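Local structure of FMN-dependent nitronate monooxygenase (Shewanella oneidensis, 5LSM) at residues V68-H73 with T111-A116. The protein probably oxidises propionate 3-nitronate with molecular oxygen to 3-oxopropanoate, using FMN as cofactor, and so would detoxify this nitronate. Sequence-based numbering, arbitrary orientation.
Sequences VNFFCH and TPYSKA. With FMN (flavin mononucleotide), chain I.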
loop_
_atom_site.group_PDB
_atom_site.type_symbol
_atom_site.label_atom_id
_atom_site.label_comp_id
_atom_site.label_asym_id
_atom_site.label_seq_id
_atom_site.Cartn_x
_atom_site.Cartn_y
_atom_site.Cartn_z
ATOM N N VAL A 68 -13.701 23.369 -2.475
ATOM C CA VAL A 68 -12.685 23.948 -3.367
ATOM C C VAL A 68 -11.295 23.600 -2.847
ATOM O O VAL A 68 -11.042 23.650 -1.633
ATOM C CB VAL A 68 -12.844 25.487 -3.555
ATOM C CG1 VAL A 68 -14.282 25.830 -3.874
ATOM C CG2 VAL A 68 -12.394 26.251 -2.318
ATOM N N ASN A 69 -10.431 23.157 -3.763
ATOM C CA ASN A 69 -9.157 22.531 -3.398
ATOM C C ASN A 69 -7.974 23.398 -3.806
ATOM O O ASN A 69 -7.946 23.909 -4.932
ATOM C CB ASN A 69 -9.039 21.164 -4.074
ATOM C CG ASN A 69 -7.750 20.461 -3.735
ATOM O OD1 ASN A 69 -6.782 20.502 -4.507
ATOM N ND2 ASN A 69 -7.684 19.905 -2.526
ATOM N N PHE A 70 -6.982 23.503 -2.917
ATOM C CA PHE A 70 -5.770 24.270 -3.178
ATOM C C PHE A 70 -4.511 23.553 -2.708
ATOM O O PHE A 70 -4.552 22.762 -1.758
ATOM C CB PHE A 70 -5.837 25.623 -2.469
ATOM C CG PHE A 70 -6.808 26.566 -3.077
ATOM C CD1 PHE A 70 -8.127 26.597 -2.643
ATOM C CD2 PHE A 70 -6.418 27.409 -4.106
ATOM C CE1 PHE A 70 -9.037 27.473 -3.212
ATOM C CE2 PHE A 70 -7.324 28.289 -4.677
ATOM C CZ PHE A 70 -8.640 28.312 -4.236
ATOM N N PHE A 71 -3.387 23.905 -3.337
ATOM C CA PHE A 71 -2.065 23.509 -2.869
ATOM C C PHE A 71 -1.522 24.573 -1.966
ATOM O O PHE A 71 -1.497 25.737 -2.353
ATOM C CB PHE A 71 -1.085 23.373 -4.033
ATOM C CG PHE A 71 -1.358 22.221 -4.926
ATOM C CD1 PHE A 71 -2.294 21.247 -4.584
ATOM C CD2 PHE A 71 -0.646 22.081 -6.097
ATOM C CE1 PHE A 71 -2.532 20.173 -5.426
ATOM C CE2 PHE A 71 -0.864 20.994 -6.929
ATOM C CZ PHE A 71 -1.810 20.046 -6.594
ATOM N N CYS A 72 -0.968 24.161 -0.829
ATOM C CA CYS A 72 -0.235 25.079 0.046
ATOM C C CYS A 72 1.144 24.494 0.401
ATOM O O CYS A 72 1.454 24.196 1.554
ATOM C CB CYS A 72 -1.043 25.357 1.303
ATOM S SG CYS A 72 -1.450 23.850 2.177
ATOM N N HIS A 73 1.940 24.306 -0.637
ATOM C CA HIS A 73 3.315 23.865 -0.517
ATOM C C HIS A 73 4.211 25.088 -0.322
ATOM O O HIS A 73 3.827 26.219 -0.652
ATOM C CB HIS A 73 3.741 23.129 -1.792
ATOM C CG HIS A 73 3.601 23.949 -3.043
ATOM N ND1 HIS A 73 2.384 24.195 -3.646
ATOM C CD2 HIS A 73 4.531 24.552 -3.822
ATOM C CE1 HIS A 73 2.567 24.941 -4.720
ATOM N NE2 HIS A 73 3.863 25.154 -4.860
ATOM N N THR A 111 2.080 27.837 -7.819
ATOM C CA THR A 111 1.703 28.935 -6.898
ATOM C C THR A 111 0.773 28.574 -5.708
ATOM O O THR A 111 -0.390 28.204 -5.902
ATOM C CB THR A 111 1.167 30.157 -7.673
ATOM O OG1 THR A 111 1.243 31.306 -6.840
ATOM C CG2 THR A 111 -0.297 29.965 -8.140
ATOM N N PRO A 112 1.288 28.673 -4.467
ATOM C CA PRO A 112 0.456 28.240 -3.335
ATOM C C PRO A 112 -0.683 29.193 -2.991
ATOM O O PRO A 112 -0.670 30.353 -3.386
ATOM C CB PRO A 112 1.445 28.143 -2.165
ATOM C CG PRO A 112 2.624 28.939 -2.579
ATOM C CD PRO A 112 2.699 28.824 -4.076
ATOM N N TYR A 113 -1.680 28.670 -2.290
ATOM C CA TYR A 113 -2.796 29.471 -1.784
ATOM C C TYR A 113 -2.282 30.733 -1.078
ATOM O O TYR A 113 -1.387 30.662 -0.240
ATOM C CB TYR A 113 -3.666 28.625 -0.852
ATOM C CG TYR A 113 -4.825 29.363 -0.249
ATOM C CD1 TYR A 113 -5.964 29.637 -0.988
ATOM C CD2 TYR A 113 -4.808 29.725 1.094
ATOM C CE1 TYR A 113 -7.026 30.323 -0.429
ATOM C CE2 TYR A 113 -5.848 30.423 1.655
ATOM C CZ TYR A 113 -6.956 30.714 0.900
ATOM O OH TYR A 113 -7.967 31.430 1.485
ATOM N N SER A 114 -2.808 31.883 -1.497
ATOM C CA SER A 114 -2.380 33.194 -0.986
ATOM C C SER A 114 -3.587 34.099 -0.689
ATOM O O SER A 114 -4.732 33.731 -0.954
ATOM C CB SER A 114 -1.482 33.876 -2.014
ATOM O OG SER A 114 -2.198 34.116 -3.211
ATOM N N LYS A 115 -3.312 35.288 -0.160
ATOM C CA LYS A 115 -4.315 36.341 -0.038
ATOM C C LYS A 115 -5.066 36.573 -1.352
ATOM O O LYS A 115 -6.263 36.857 -1.351
ATOM C CB LYS A 115 -3.660 37.647 0.431
ATOM C CG LYS A 115 -4.614 38.626 1.109
ATOM C CD LYS A 115 -4.906 38.217 2.549
ATOM C CE LYS A 115 -5.745 39.255 3.289
ATOM N NZ LYS A 115 -7.047 39.524 2.618
ATOM N N ALA A 116 -4.370 36.423 -2.471
ATOM C CA ALA A 116 -4.976 36.628 -3.796
ATOM C C ALA A 116 -6.142 35.684 -4.078
ATOM O O ALA A 116 -7.168 36.101 -4.612
ATOM C CB ALA A 116 -3.922 36.479 -4.879
HETATM N N1 FMN I . -5.700 15.904 -4.629
HETATM C C2 FMN I . -5.676 17.245 -4.380
HETATM O O2 FMN I . -5.672 17.649 -3.189
HETATM N N3 FMN I . -5.630 18.161 -5.369
HETATM C C4 FMN I . -5.617 17.803 -6.662
HETATM O O4 FMN I . -5.564 18.646 -7.575
HETATM C C4A FMN I . -5.632 16.366 -6.997
HETATM N N5 FMN I . -5.650 15.963 -8.269
HETATM C C5A FMN I . -5.735 14.662 -8.592
HETATM C C6 FMN I . -5.776 14.329 -9.943
HETATM C C7 FMN I . -5.877 13.011 -10.339
HETATM C C7M FMN I . -5.888 12.706 -11.815
HETATM C C8 FMN I . -5.937 11.939 -9.304
HETATM C C8M FMN I . -6.034 10.493 -9.739
HETATM C C9 FMN I . -5.891 12.268 -7.941
HETATM C C9A FMN I . -5.789 13.609 -7.534
HETATM N N10 FMN I . -5.784 14.024 -6.165
HETATM C C10 FMN I . -5.688 15.405 -5.885
HETATM C "C1'" FMN I . -5.801 13.069 -5.043
HETATM C "C2'" FMN I . -7.219 12.705 -4.636
HETATM O "O2'" FMN I . -7.751 13.757 -3.809
HETATM C "C3'" FMN I . -7.252 11.374 -3.872
HETATM O "O3'" FMN I . -6.226 11.367 -2.873
HETATM C "C4'" FMN I . -7.027 10.142 -4.750
HETATM O "O4'" FMN I . -7.606 10.261 -6.055
HETATM C "C5'" FMN I . -7.599 8.935 -4.025
HETATM O "O5'" FMN I . -7.263 7.718 -4.688
HETATM P P FMN I . -8.092 7.115 -5.928
HETATM O O1P FMN I . -9.547 7.480 -5.728
HETATM O O2P FMN I . -7.814 5.638 -5.819
HETATM O O3P FMN I . -7.452 7.795 -7.086
HETATM O O HOH W 1 -2.893 26.042 -5.224
#
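Phe70 and Tyr113 form part of the tightly packed side of this contact, an edge-to-face aromatic pair with ring centroids 5.1 Å apart and planes inclined at 58°. The Tyr113 edge does the touching: its CD1 lies over one face of Phe70, 3.8 Å from Phe70 CG. Tyr113 carries its CG anti to the backbone N (chi1 179°), a torsion that brings CD1 over the Phe70 ring. One backbone hydrogen bond joins the segments beside this pair, from Tyr113 N to Phe71 O at 2.9 Å; its N-H...O angle of 161° makes it nearly straight. Pro112 CA adds a CA-H...O contact to the same oxygen. Pro112 also packs closely on His73, its CB 3.4 Å from His73 O and its CD 3.9 Å from His73 NE2.

Toward exposed Thr111 the fit is looser. A water accepts from Phe71 N and donates only weakly to Thr111 O, 3.4 Å away.

Across the strand from Tyr113, Asn69 OD1 accepts a bent hydrogen bond from FMN N3 at 2.7 Å, and its ND2 gives a weak bond to FMN O2. Asn69 ND2 is also hydrogen-bonded to Ser130 OG. With an alanine here, flavin N3 would probably lose this acceptor and Ser130 OG its amide mate.

Strand 66-71 is flanked by 39-42 and 128-132 in the parallel sheet of the TIM-barrel-like domain. Phe70 packs on its outer side, against Leu121 of helix 115-124, and Tyr113 reaches Leu140 and Ile144 of helix 138-145; Asn69 meets the flavin from the other side of the strand.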